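Local atomic coordinates of ATP-dependent DNA helicase uvsW (Enterobacteria phage T4, PDB entry 1RIF), a protein that couples ATP hydrolysis to 3'-5' unwinding of duplex DNA and drives branch migration of Holliday junctions during recombination-dependent repair and handling of stalled replication forks. Residues A[97-102]-A[148-153]; A[119-124]-A[142-147]; A[160-165]-A[171-176]; A[176-181]-A[186-191]. The protein carries 1 engineered substitution. All coordinates share one frame; numbering follows the deposited sequence.

Contact 1 (A[97-102]-A[148-153]); sequences DEWLSK and LARYYL
W99 and Y151 form an edge-to-face aromatic pair in a partly buried helix-helix contact, where helix 93-101 packs against helix 141-155, the helix that follows the predicted ATP-binding loop. The six-membered ring of W99 and the ring of Y151 stand at 80°, with centroids 5.6 Å apart, and Y151 CD1 lies over the centre of the indole face. The indole is also wedged onto the helix itself: CZ2 of W99 is 3.6 Å from Y151 CA, and CH2 of W99 is 3.8 Å from Y151 CB. At the indole edge, near its plane, R150 CB approaches W99 CZ2 at 4.1 Å. With CG anti to the backbone N (chi1 175°), W99 extends across to the neighbouring helix. Beyond the segments, E154 accepts a hydrogen bond from W99 NE1 and forms salt bridges with K102 and R150, while Y151 OH bonds to E89. The indole carbons thus rest on helix backbone and on the CB atoms of R150 and Y151, while the N-H meets a carboxylate that two cations probably help to keep ionised.

Contact 2 (A[119-124]-A[142-147]); sequences KDAVFE and SLIQAL
No aromatic ring or side-chain amide enters the contact of A121 and V122 with I144 and L147; the flat group met is the backbone carbonyl of I144, whose O lies 3.7 Å from V122 CG2. The rest is aliphatic, and CG2 of V122 carries most of it, touching I144 CG2 at 3.8 Å and L147 CB at 3.9 Å. The V122 and I144 side chains run alongside one another, pointing opposite ways. The V122 chi1 of 169° sets CG1 anti to the backbone N and so turns CG2 to I144 and L147. The nearly straight chi2 of I144 (-176°) carries CD1 to A121 CB, 3.9 Å away. Segment 142-147 lies in the first half of helix 141-155, which follows the phosphate-binding loop of a P-loop NTPase, here the first RecA-like domain of a superfamily 2 helicase, and S142 belongs to the predicted ATP site. The axes of segments 119-124 and 142-147 approach to 9.5 Å and cross at -38°, and the CA atoms of V122 and I144 are 6.0 Å apart. L135, also of the predicted ATP site, touches both A121 and I144, whereas F96 of helix 93-101 packs on V122.

Contact 3 (A[160-165]-A[171-176]); sequences ILIIVP and TQMADD
Apolar contact alone joins I162 and V164 to M173, and one methyl group does the touching on the helix side. CE of M173 is 3.8 Å from I162 CG2 and 3.7 Å from V164 CG1, so the thioether end bridges two residues that both direct their side chains toward the helix. M173 leaves the helix with CG anti to the backbone N (chi1 -175°), and bends at chi2 and chi3 then turn its terminal methyl toward the pair. No hydrogen bond links the two segments: within the helix, D175 N and D176 N bond to the carbonyl oxygens of T171 and Q172, while the strand bonds to its neighbours in the sheet, V208 on one side and M228 and M230 on the other. Near M173 lie Q145 and S142 of helix 141-155, the latter a predicted ATP-site residue. A parallel strand covered in this way by the helix that follows it is a beta-alpha unit of the alpha/beta sandwich of RecA-like helicase domains.

Contact 4 (A[176-181]-A[186-191]); sequences DFVDYR and AMIKKI
I188 reaches across to F177 and V178 with its long branch. Its CB is directed at the helix, and from there the side chain divides. The shorter branch, CG2, lies by A174, one turn earlier in helix 167-180. CG1 sets out beside the backbone N (chi1 -55°) and, through an extended chi2 of 168°, delivers CD1 to the helix. I188 CD1 makes the closest approach, 3.7 Å to F177 CB, with CD2 of the F177 ring at 4.1 Å and V178 CG2 a more distant 4.3 Å. The methyl meets the ring obliquely, while the two side chains cross at about a right angle. F183, in the loop between the segments, packs on both I188 and F177, and V207 and V209 of the adjacent strand also touch I188. The segments belong to a beta-alpha-beta crossover in which helix 167-180 leads from strand 159-163 to the sheet-edge strand 188-190. With no hydrogen bond between them, the two elements adhere here through dispersion and the burial of hydrocarbon.

In the fold
Contacts 2, 3 and 4 are buried, whereas contact 1 is partly buried. Contacts 1 and 2 both use helix 141-155, and their centres are about 9 Å apart; contacts 3 and 4 both use helix 167-180, share D176 and lie about 8 Å apart between centres. The first two join helices to each other, and the last two fasten a helix to strands of the parallel sheet. Chemistry varies with burial: the three buried contacts are carried mainly by aliphatic groups, the partly buried one by an aromatic pair with charged groups around it. The two helices also meet directly, by packing of A146 on F177 and a probable hydrogen bond between S142 OG and Y180 OH.

Contact 1 (A[97-102]-A[148-153])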
loop_
_atom_site.group_PDB
_atom_site.type_symbol
_atom_site.label_atom_id
_atom_site.label_comp_id
_atom_site.label_asym_id
_atom_site.label_seq_id
_atom_site.Cartn_x
_atom_site.Cartn_y
_atom_site.Cartn_z
ATOM N N ASP A 97 -13.030 -15.529 11.096
ATOM C CA ASP A 97 -12.588 -16.836 11.547
ATOM C C ASP A 97 -13.331 -17.937 10.811
ATOM O O ASP A 97 -12.741 -18.970 10.486
ATOM C CB ASP A 97 -12.750 -16.969 13.059
ATOM C CG ASP A 97 -11.815 -16.047 13.825
ATOM O OD1 ASP A 97 -10.650 -15.858 13.393
ATOM O OD2 ASP A 97 -12.244 -15.520 14.872
ATOM N N GLU A 98 -14.616 -17.712 10.537
ATOM C CA GLU A 98 -15.423 -18.676 9.787
ATOM C C GLU A 98 -14.801 -18.850 8.398
ATOM O O GLU A 98 -14.628 -19.970 7.913
ATOM C CB GLU A 98 -16.854 -18.165 9.638
ATOM C CG GLU A 98 -17.896 -18.974 10.389
ATOM C CD GLU A 98 -19.094 -18.117 10.813
ATOM O OE1 GLU A 98 -19.748 -17.510 9.927
ATOM O OE2 GLU A 98 -19.378 -18.049 12.036
ATOM N N TRP A 99 -14.467 -17.728 7.765
ATOM C CA TRP A 99 -13.851 -17.744 6.446
ATOM C C TRP A 99 -12.530 -18.517 6.479
ATOM O O TRP A 99 -12.256 -19.329 5.595
ATOM C CB TRP A 99 -13.599 -16.316 5.972
ATOM C CG TRP A 99 -12.850 -16.223 4.673
ATOM C CD1 TRP A 99 -13.332 -16.479 3.424
ATOM C CD2 TRP A 99 -11.476 -15.851 4.506
ATOM N NE1 TRP A 99 -12.344 -16.287 2.482
ATOM C CE2 TRP A 99 -11.194 -15.902 3.120
ATOM C CE3 TRP A 99 -10.451 -15.479 5.394
ATOM C CZ2 TRP A 99 -9.930 -15.594 2.600
ATOM C CZ3 TRP A 99 -9.195 -15.174 4.874
ATOM C CH2 TRP A 99 -8.946 -15.234 3.490
ATOM N N LEU A 100 -11.719 -18.266 7.503
ATOM C CA LEU A 100 -10.432 -18.942 7.642
ATOM C C LEU A 100 -10.553 -20.451 7.818
ATOM O O LEU A 100 -9.699 -21.206 7.357
ATOM C CB LEU A 100 -9.659 -18.388 8.840
ATOM C CG LEU A 100 -8.876 -17.079 8.717
ATOM C CD1 LEU A 100 -8.270 -16.752 10.075
ATOM C CD2 LEU A 100 -7.786 -17.207 7.641
ATOM N N SER A 101 -11.606 -20.893 8.494
ATOM C CA SER A 101 -11.782 -22.314 8.744
ATOM C C SER A 101 -12.204 -23.114 7.519
ATOM O O SER A 101 -12.163 -24.335 7.549
ATOM C CB SER A 101 -12.781 -22.537 9.884
ATOM O OG SER A 101 -14.064 -22.054 9.536
ATOM N N LYS A 102 -12.597 -22.442 6.442
ATOM C CA LYS A 102 -13.002 -23.153 5.229
ATOM C C LYS A 102 -11.818 -23.347 4.282
ATOM O O LYS A 102 -11.905 -24.073 3.290
ATOM C CB LYS A 102 -14.133 -22.400 4.514
ATOM C CG LYS A 102 -13.724 -21.133 3.775
ATOM C CD LYS A 102 -13.490 -21.411 2.304
ATOM C CE LYS A 102 -13.130 -20.142 1.536
ATOM N NZ LYS A 102 -14.257 -19.181 1.478
ATOM N N LEU A 148 -4.438 -12.360 2.392
ATOM C CA LEU A 148 -4.957 -11.056 2.010
ATOM C C LEU A 148 -5.409 -11.074 0.540
ATOM O O LEU A 148 -6.484 -10.572 0.220
ATOM C CB LEU A 148 -3.876 -9.990 2.222
ATOM C CG LEU A 148 -3.652 -9.563 3.669
ATOM C CD1 LEU A 148 -2.335 -8.818 3.756
ATOM C CD2 LEU A 148 -4.807 -8.698 4.148
ATOM N N ALA A 149 -4.596 -11.656 -0.344
ATOM C CA ALA A 149 -4.945 -11.741 -1.766
ATOM C C ALA A 149 -6.145 -12.684 -2.003
ATOM O O ALA A 149 -7.024 -12.382 -2.810
ATOM C CB ALA A 149 -3.732 -12.196 -2.580
ATOM N N ARG A 150 -6.172 -13.817 -1.295
ATOM C CA ARG A 150 -7.275 -14.790 -1.377
ATOM C C ARG A 150 -8.595 -14.092 -1.029
ATOM O O ARG A 150 -9.592 -14.217 -1.738
ATOM C CB ARG A 150 -7.077 -15.903 -0.345
ATOM C CG ARG A 150 -7.488 -17.304 -0.766
ATOM C CD ARG A 150 -8.792 -17.406 -1.530
ATOM N NE ARG A 150 -8.564 -18.273 -2.683
ATOM C CZ ARG A 150 -9.447 -19.119 -3.204
ATOM N NH1 ARG A 150 -10.661 -19.239 -2.690
ATOM N NH2 ARG A 150 -9.094 -19.866 -4.240
ATOM N N TYR A 151 -8.596 -13.387 0.099
ATOM C CA TYR A 151 -9.779 -12.677 0.547
ATOM C C TYR A 151 -10.275 -11.735 -0.531
ATOM O O TYR A 151 -11.447 -11.747 -0.871
ATOM C CB TYR A 151 -9.482 -11.864 1.805
ATOM C CG TYR A 151 -10.674 -11.064 2.265
ATOM C CD1 TYR A 151 -11.612 -11.616 3.137
ATOM C CD2 TYR A 151 -10.913 -9.781 1.764
ATOM C CE1 TYR A 151 -12.762 -10.915 3.495
ATOM C CE2 TYR A 151 -12.060 -9.074 2.115
ATOM C CZ TYR A 151 -12.980 -9.647 2.980
ATOM O OH TYR A 151 -14.119 -8.956 3.330
ATOM N N TYR A 152 -9.380 -10.905 -1.051
ATOM C CA TYR A 152 -9.745 -9.951 -2.092
ATOM C C TYR A 152 -10.280 -10.666 -3.333
ATOM O O TYR A 152 -11.309 -10.285 -3.898
ATOM C CB TYR A 152 -8.537 -9.103 -2.494
ATOM C CG TYR A 152 -8.895 -8.064 -3.518
ATOM C CD1 TYR A 152 -9.421 -6.827 -3.134
ATOM C CD2 TYR A 152 -8.818 -8.355 -4.877
ATOM C CE1 TYR A 152 -9.873 -5.914 -4.080
ATOM C CE2 TYR A 152 -9.265 -7.455 -5.827
ATOM C CZ TYR A 152 -9.797 -6.239 -5.428
ATOM O OH TYR A 152 -10.293 -5.376 -6.387
ATOM N N LEU A 153 -9.560 -11.700 -3.752
ATOM C CA LEU A 153 -9.922 -12.489 -4.925
ATOM C C LEU A 153 -11.377 -12.956 -4.831
ATOM O O LEU A 153 -12.151 -12.832 -5.784
ATOM C CB LEU A 153 -8.959 -13.684 -5.029
ATOM C CG LEU A 153 -8.697 -14.531 -6.287
ATOM C CD1 LEU A 153 -9.587 -15.731 -6.285
ATOM C CD2 LEU A 153 -8.858 -13.705 -7.549
#

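Contact 2 (A[119-124]-A[142-147])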
loop_
_atom_site.group_PDB
_atom_site.type_symbol
_atom_site.label_atom_id
_atom_site.label_comp_id
_atom_site.label_asym_id
_atom_site.label_seq_id
_atom_site.Cartn_x
_atom_site.Cartn_y
_atom_site.Cartn_z
ATOM N N LYS A 119 -3.113 -14.359 11.641
ATOM C CA LYS A 119 -4.561 -14.172 11.570
ATOM C C LYS A 119 -4.916 -12.745 11.999
ATOM O O LYS A 119 -5.749 -12.090 11.376
ATOM C CB LYS A 119 -5.275 -15.167 12.491
ATOM C CG LYS A 119 -5.162 -16.620 12.073
ATOM C CD LYS A 119 -5.961 -17.514 13.014
ATOM C CE LYS A 119 -5.915 -18.970 12.579
ATOM N NZ LYS A 119 -6.692 -19.855 13.500
ATOM N N ASP A 120 -4.285 -12.275 13.072
ATOM C CA ASP A 120 -4.522 -10.925 13.568
ATOM C C ASP A 120 -4.108 -9.877 12.528
ATOM O O ASP A 120 -4.863 -8.948 12.238
ATOM C CB ASP A 120 -3.741 -10.688 14.871
ATOM C CG ASP A 120 -4.374 -11.376 16.078
ATOM O OD1 ASP A 120 -5.507 -11.898 15.953
ATOM O OD2 ASP A 120 -3.739 -11.385 17.159
ATOM N N ALA A 121 -2.907 -10.031 11.976
ATOM C CA ALA A 121 -2.391 -9.096 10.974
ATOM C C ALA A 121 -3.324 -9.000 9.761
ATOM O O ALA A 121 -3.646 -7.896 9.297
ATOM C CB ALA A 121 -0.996 -9.525 10.531
ATOM N N VAL A 122 -3.750 -10.157 9.251
ATOM C CA VAL A 122 -4.650 -10.205 8.101
ATOM C C VAL A 122 -5.979 -9.529 8.428
ATOM O O VAL A 122 -6.494 -8.739 7.636
ATOM C CB VAL A 122 -4.924 -11.668 7.657
ATOM C CG1 VAL A 122 -6.059 -11.702 6.645
ATOM C CG2 VAL A 122 -3.666 -12.272 7.049
ATOM N N PHE A 123 -6.531 -9.838 9.599
ATOM C CA PHE A 123 -7.796 -9.246 10.016
ATOM C C PHE A 123 -7.673 -7.722 10.145
ATOM O O PHE A 123 -8.539 -6.982 9.675
ATOM C CB PHE A 123 -8.251 -9.842 11.349
ATOM C CG PHE A 123 -9.564 -9.290 11.832
ATOM C CD1 PHE A 123 -10.753 -9.625 11.186
ATOM C CD2 PHE A 123 -9.608 -8.408 12.910
ATOM C CE1 PHE A 123 -11.959 -9.092 11.598
ATOM C CE2 PHE A 123 -10.814 -7.866 13.335
ATOM C CZ PHE A 123 -11.992 -8.206 12.678
ATOM N N GLU A 124 -6.600 -7.266 10.788
ATOM C CA GLU A 124 -6.338 -5.836 10.974
ATOM C C GLU A 124 -6.271 -5.106 9.635
ATOM O O GLU A 124 -6.814 -4.004 9.483
ATOM C CB GLU A 124 -4.999 -5.627 11.692
ATOM C CG GLU A 124 -5.100 -5.145 13.121
ATOM C CD GLU A 124 -5.565 -3.702 13.235
ATOM O OE1 GLU A 124 -4.881 -2.796 12.709
ATOM O OE2 GLU A 124 -6.621 -3.480 13.862
ATOM N N SER A 142 4.624 -14.474 3.697
ATOM C CA SER A 142 4.048 -14.926 2.431
ATOM C C SER A 142 2.636 -15.443 2.632
ATOM O O SER A 142 1.789 -15.276 1.758
ATOM C CB SER A 142 4.909 -16.015 1.787
ATOM O OG SER A 142 4.975 -17.178 2.594
ATOM N N LEU A 143 2.384 -16.063 3.787
ATOM C CA LEU A 143 1.056 -16.592 4.095
ATOM C C LEU A 143 0.107 -15.441 4.403
ATOM O O LEU A 143 -1.077 -15.501 4.066
ATOM C CB LEU A 143 1.108 -17.556 5.288
ATOM C CG LEU A 143 -0.220 -18.236 5.678
ATOM C CD1 LEU A 143 -0.809 -18.991 4.482
ATOM C CD2 LEU A 143 0.017 -19.192 6.832
ATOM N N ILE A 144 0.625 -14.396 5.048
ATOM C CA ILE A 144 -0.189 -13.226 5.370
ATOM C C ILE A 144 -0.609 -12.584 4.058
ATOM O O ILE A 144 -1.765 -12.228 3.872
ATOM C CB ILE A 144 0.600 -12.196 6.213
ATOM C CG1 ILE A 144 0.854 -12.765 7.614
ATOM C CG2 ILE A 144 -0.171 -10.881 6.275
ATOM C CD1 ILE A 144 1.541 -11.804 8.580
ATOM N N GLN A 145 0.347 -12.450 3.147
ATOM C CA GLN A 145 0.085 -11.871 1.837
ATOM C C GLN A 145 -0.866 -12.753 1.014
ATOM O O GLN A 145 -1.756 -12.249 0.326
ATOM C CB GLN A 145 1.413 -11.653 1.104
ATOM C CG GLN A 145 2.184 -10.452 1.635
ATOM C CD GLN A 145 3.590 -10.352 1.077
ATOM O OE1 GLN A 145 4.476 -11.102 1.479
ATOM N NE2 GLN A 145 3.801 -9.433 0.142
ATOM N N ALA A 146 -0.683 -14.069 1.094
ATOM C CA ALA A 146 -1.544 -15.016 0.372
ATOM C C ALA A 146 -2.983 -14.933 0.878
ATOM O O ALA A 146 -3.924 -14.953 0.091
ATOM C CB ALA A 146 -1.025 -16.444 0.539
ATOM N N LEU A 147 -3.155 -14.838 2.193
ATOM C CA LEU A 147 -4.496 -14.755 2.769
ATOM C C LEU A 147 -5.191 -13.454 2.377
ATOM O O LEU A 147 -6.382 -13.442 2.066
ATOM C CB LEU A 147 -4.424 -14.899 4.292
ATOM C CG LEU A 147 -4.071 -16.327 4.709
ATOM C CD1 LEU A 147 -3.929 -16.439 6.217
ATOM C CD2 LEU A 147 -5.171 -17.247 4.210
#

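Contact 3 (A[160-165]-A[171-176])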
loop_
_atom_site.group_PDB
_atom_site.type_symbol
_atom_site.label_atom_id
_atom_site.label_comp_id
_atom_site.label_asym_id
_atom_site.label_seq_id
_atom_site.Cartn_x
_atom_site.Cartn_y
_atom_site.Cartn_z
ATOM N N ILE A 160 -4.722 -7.998 -8.121
ATOM C CA ILE A 160 -3.850 -7.800 -6.966
ATOM C C ILE A 160 -2.403 -7.630 -7.449
ATOM O O ILE A 160 -1.898 -8.455 -8.224
ATOM C CB ILE A 160 -3.909 -9.009 -5.980
ATOM C CG1 ILE A 160 -5.361 -9.305 -5.579
ATOM C CG2 ILE A 160 -3.096 -8.702 -4.732
ATOM C CD1 ILE A 160 -5.887 -10.638 -6.116
ATOM N N LEU A 161 -1.759 -6.544 -7.011
ATOM C CA LEU A 161 -0.368 -6.256 -7.375
ATOM C C LEU A 161 0.480 -6.506 -6.141
ATOM O O LEU A 161 0.216 -5.940 -5.077
ATOM C CB LEU A 161 -0.186 -4.789 -7.781
ATOM C CG LEU A 161 0.975 -4.350 -8.694
ATOM C CD1 LEU A 161 1.439 -2.980 -8.239
ATOM C CD2 LEU A 161 2.136 -5.316 -8.672
ATOM N N ILE A 162 1.494 -7.355 -6.282
ATOM C CA ILE A 162 2.392 -7.657 -5.185
ATOM C C ILE A 162 3.788 -7.257 -5.637
ATOM O O ILE A 162 4.273 -7.745 -6.650
ATOM C CB ILE A 162 2.348 -9.154 -4.843
ATOM C CG1 ILE A 162 0.894 -9.571 -4.608
ATOM C CG2 ILE A 162 3.183 -9.442 -3.583
ATOM C CD1 ILE A 162 0.726 -11.041 -4.377
ATOM N N ILE A 163 4.419 -6.354 -4.891
ATOM C CA ILE A 163 5.763 -5.869 -5.221
ATOM C C ILE A 163 6.796 -6.503 -4.283
ATOM O O ILE A 163 6.670 -6.422 -3.070
ATOM C CB ILE A 163 5.833 -4.308 -5.103
ATOM C CG1 ILE A 163 4.743 -3.671 -5.982
ATOM C CG2 ILE A 163 7.219 -3.792 -5.526
ATOM C CD1 ILE A 163 4.677 -2.134 -5.924
ATOM N N VAL A 164 7.810 -7.147 -4.847
ATOM C CA VAL A 164 8.841 -7.778 -4.028
ATOM C C VAL A 164 10.196 -7.146 -4.341
ATOM O O VAL A 164 10.373 -6.544 -5.399
ATOM C CB VAL A 164 8.900 -9.332 -4.248
ATOM C CG1 VAL A 164 7.578 -9.964 -3.831
ATOM C CG2 VAL A 164 9.244 -9.661 -5.696
ATOM N N PRO A 165 11.164 -7.265 -3.416
ATOM C CA PRO A 165 12.488 -6.676 -3.639
ATOM C C PRO A 165 13.341 -7.177 -4.805
ATOM O O PRO A 165 14.123 -6.401 -5.360
ATOM C CB PRO A 165 13.178 -6.839 -2.282
ATOM C CG PRO A 165 12.474 -7.987 -1.653
ATOM C CD PRO A 165 11.040 -7.790 -2.045
ATOM N N THR A 171 9.537 -15.059 -8.233
ATOM C CA THR A 171 9.304 -16.478 -8.474
ATOM C C THR A 171 8.952 -17.208 -7.190
ATOM O O THR A 171 8.077 -18.070 -7.177
ATOM C CB THR A 171 10.552 -17.145 -9.071
ATOM O OG1 THR A 171 10.789 -16.622 -10.385
ATOM C CG2 THR A 171 10.366 -18.639 -9.149
ATOM N N GLN A 172 9.644 -16.857 -6.112
ATOM C CA GLN A 172 9.421 -17.472 -4.809
ATOM C C GLN A 172 8.015 -17.193 -4.286
ATOM O O GLN A 172 7.357 -18.082 -3.749
ATOM C CB GLN A 172 10.457 -16.958 -3.806
ATOM C CG GLN A 172 10.382 -17.627 -2.445
ATOM C CD GLN A 172 11.347 -17.030 -1.425
ATOM O OE1 GLN A 172 12.562 -16.991 -1.640
ATOM N NE2 GLN A 172 10.807 -16.574 -0.303
ATOM N N MET A 173 7.555 -15.957 -4.450
ATOM C CA MET A 173 6.225 -15.576 -3.983
ATOM C C MET A 173 5.145 -16.360 -4.711
ATOM O O MET A 173 4.189 -16.832 -4.099
ATOM C CB MET A 173 5.997 -14.072 -4.197
ATOM C CG MET A 173 4.679 -13.529 -3.622
ATOM S SD MET A 173 4.637 -13.436 -1.808
ATOM C CE MET A 173 5.325 -11.805 -1.560
ATOM N N ALA A 174 5.304 -16.479 -6.026
ATOM C CA ALA A 174 4.353 -17.195 -6.867
ATOM C C ALA A 174 4.340 -18.662 -6.469
ATOM O O ALA A 174 3.283 -19.279 -6.367
ATOM C CB ALA A 174 4.738 -17.044 -8.337
ATOM N N ASP A 175 5.522 -19.219 -6.236
ATOM C CA ASP A 175 5.619 -20.608 -5.842
ATOM C C ASP A 175 4.996 -20.836 -4.464
ATOM O O ASP A 175 4.313 -21.841 -4.256
ATOM C CB ASP A 175 7.081 -21.053 -5.846
ATOM C CG ASP A 175 7.648 -21.169 -7.247
ATOM O OD1 ASP A 175 6.874 -20.996 -8.211
ATOM O OD2 ASP A 175 8.864 -21.435 -7.383
ATOM N N ASP A 176 5.217 -19.909 -3.526
ATOM C CA ASP A 176 4.649 -20.050 -2.189
ATOM C C ASP A 176 3.134 -20.104 -2.255
ATOM O O ASP A 176 2.517 -20.993 -1.673
ATOM C CB ASP A 176 5.061 -18.888 -1.288
ATOM C CG ASP A 176 6.541 -18.891 -0.961
ATOM O OD1 ASP A 176 7.181 -19.959 -1.068
ATOM O OD2 ASP A 176 7.061 -17.818 -0.577
#

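Contact 4 (A[176-181]-A[186-191])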
loop_
_atom_site.group_PDB
_atom_site.type_symbol
_atom_site.label_atom_id
_atom_site.label_comp_id
_atom_site.label_asym_id
_atom_site.label_seq_id
_atom_site.Cartn_x
_atom_site.Cartn_y
_atom_site.Cartn_z
ATOM N N ASP A 176 5.217 -19.909 -3.526
ATOM C CA ASP A 176 4.649 -20.050 -2.189
ATOM C C ASP A 176 3.134 -20.104 -2.255
ATOM O O ASP A 176 2.517 -20.993 -1.673
ATOM C CB ASP A 176 5.061 -18.888 -1.288
ATOM C CG ASP A 176 6.541 -18.891 -0.961
ATOM O OD1 ASP A 176 7.181 -19.959 -1.068
ATOM O OD2 ASP A 176 7.061 -17.818 -0.577
ATOM N N PHE A 177 2.540 -19.139 -2.959
ATOM C CA PHE A 177 1.084 -19.048 -3.118
ATOM C C PHE A 177 0.492 -20.353 -3.633
ATOM O O PHE A 177 -0.581 -20.773 -3.196
ATOM C CB PHE A 177 0.723 -17.907 -4.089
ATOM C CG PHE A 177 0.670 -16.533 -3.445
ATOM C CD1 PHE A 177 1.544 -16.183 -2.413
ATOM C CD2 PHE A 177 -0.256 -15.585 -3.882
ATOM C CE1 PHE A 177 1.489 -14.915 -1.829
ATOM C CE2 PHE A 177 -0.312 -14.315 -3.298
ATOM C CZ PHE A 177 0.558 -13.983 -2.275
ATOM N N VAL A 178 1.186 -20.989 -4.570
ATOM C CA VAL A 178 0.714 -22.249 -5.133
ATOM C C VAL A 178 0.963 -23.402 -4.148
ATOM O O VAL A 178 0.180 -24.351 -4.087
ATOM C CB VAL A 178 1.402 -22.544 -6.505
ATOM C CG1 VAL A 178 0.908 -23.868 -7.079
ATOM C CG2 VAL A 178 1.102 -21.417 -7.493
ATOM N N ASP A 179 2.040 -23.324 -3.366
ATOM C CA ASP A 179 2.318 -24.384 -2.397
ATOM C C ASP A 179 1.224 -24.418 -1.330
ATOM O O ASP A 179 0.811 -25.497 -0.884
ATOM C CB ASP A 179 3.683 -24.187 -1.735
ATOM C CG ASP A 179 4.075 -25.357 -0.841
ATOM O OD1 ASP A 179 4.061 -26.507 -1.324
ATOM O OD2 ASP A 179 4.406 -25.131 0.343
ATOM N N TYR A 180 0.754 -23.237 -0.931
ATOM C CA TYR A 180 -0.309 -23.127 0.073
ATOM C C TYR A 180 -1.603 -23.728 -0.473
ATOM O O TYR A 180 -2.455 -24.227 0.280
ATOM C CB TYR A 180 -0.562 -21.656 0.414
ATOM C CG TYR A 180 0.558 -20.992 1.165
ATOM C CD1 TYR A 180 0.995 -19.719 0.809
ATOM C CD2 TYR A 180 1.175 -21.629 2.246
ATOM C CE1 TYR A 180 2.015 -19.095 1.504
ATOM C CE2 TYR A 180 2.197 -21.009 2.951
ATOM C CZ TYR A 180 2.609 -19.743 2.569
ATOM O OH TYR A 180 3.620 -19.117 3.254
ATOM N N ARG A 181 -1.723 -23.644 -1.797
ATOM C CA ARG A 181 -2.864 -24.127 -2.558
ATOM C C ARG A 181 -4.025 -23.150 -2.525
ATOM O O ARG A 181 -5.177 -23.534 -2.725
ATOM C CB ARG A 181 -3.311 -25.502 -2.073
ATOM C CG ARG A 181 -2.228 -26.551 -2.205
ATOM C CD ARG A 181 -2.779 -27.943 -2.018
ATOM N NE ARG A 181 -1.714 -28.891 -1.720
ATOM C CZ ARG A 181 -1.892 -30.202 -1.633
ATOM N NH1 ARG A 181 -3.097 -30.713 -1.831
ATOM N NH2 ARG A 181 -0.867 -30.998 -1.345
ATOM N N ALA A 186 -1.656 -20.492 -13.162
ATOM C CA ALA A 186 -2.363 -19.800 -14.231
ATOM C C ALA A 186 -2.988 -18.505 -13.703
ATOM O O ALA A 186 -3.329 -17.608 -14.474
ATOM C CB ALA A 186 -3.440 -20.709 -14.817
ATOM N N MET A 187 -3.121 -18.415 -12.383
ATOM C CA MET A 187 -3.701 -17.244 -11.720
ATOM C C MET A 187 -2.663 -16.172 -11.319
ATOM O O MET A 187 -3.022 -15.083 -10.863
ATOM C CB MET A 187 -4.436 -17.693 -10.450
ATOM C CG MET A 187 -5.527 -18.734 -10.652
ATOM S SD MET A 187 -6.122 -19.362 -9.055
ATOM C CE MET A 187 -7.094 -17.971 -8.457
ATOM N N ILE A 188 -1.381 -16.477 -11.485
ATOM C CA ILE A 188 -0.335 -15.542 -11.088
ATOM C C ILE A 188 0.641 -15.210 -12.215
ATOM O O ILE A 188 1.385 -16.072 -12.692
ATOM C CB ILE A 188 0.439 -16.111 -9.889
ATOM C CG1 ILE A 188 -0.542 -16.432 -8.755
ATOM C CG2 ILE A 188 1.514 -15.128 -9.438
ATOM C CD1 ILE A 188 0.051 -17.261 -7.635
ATOM N N LYS A 189 0.623 -13.949 -12.639
ATOM C CA LYS A 189 1.503 -13.475 -13.702
ATOM C C LYS A 189 2.729 -12.791 -13.112
ATOM O O LYS A 189 2.603 -11.848 -12.335
ATOM C CB LYS A 189 0.766 -12.475 -14.599
ATOM C CG LYS A 189 1.633 -11.888 -15.698
ATOM C CD LYS A 189 0.968 -10.711 -16.383
ATOM C CE LYS A 189 1.872 -10.169 -17.489
ATOM N NZ LYS A 189 1.501 -8.783 -17.926
ATOM N N LYS A 190 3.914 -13.267 -13.463
ATOM C CA LYS A 190 5.129 -12.636 -12.961
ATOM C C LYS A 190 5.621 -11.695 -14.055
ATOM O O LYS A 190 5.753 -12.100 -15.204
ATOM C CB LYS A 190 6.192 -13.692 -12.640
ATOM C CG LYS A 190 5.759 -14.700 -11.583
ATOM C CD LYS A 190 6.900 -15.600 -11.150
ATOM C CE LYS A 190 7.419 -16.456 -12.293
ATOM N NZ LYS A 190 6.397 -17.413 -12.799
ATOM N N ILE A 191 5.851 -10.432 -13.721
ATOM C CA ILE A 191 6.335 -9.491 -14.726
ATOM C C ILE A 191 7.797 -9.145 -14.477
ATOM O O ILE A 191 8.307 -9.336 -13.373
ATOM C CB ILE A 191 5.511 -8.184 -14.745
ATOM C CG1 ILE A 191 5.603 -7.473 -13.393
ATOM C CG2 ILE A 191 4.072 -8.494 -15.082
ATOM C CD1 ILE A 191 4.931 -6.115 -13.368
#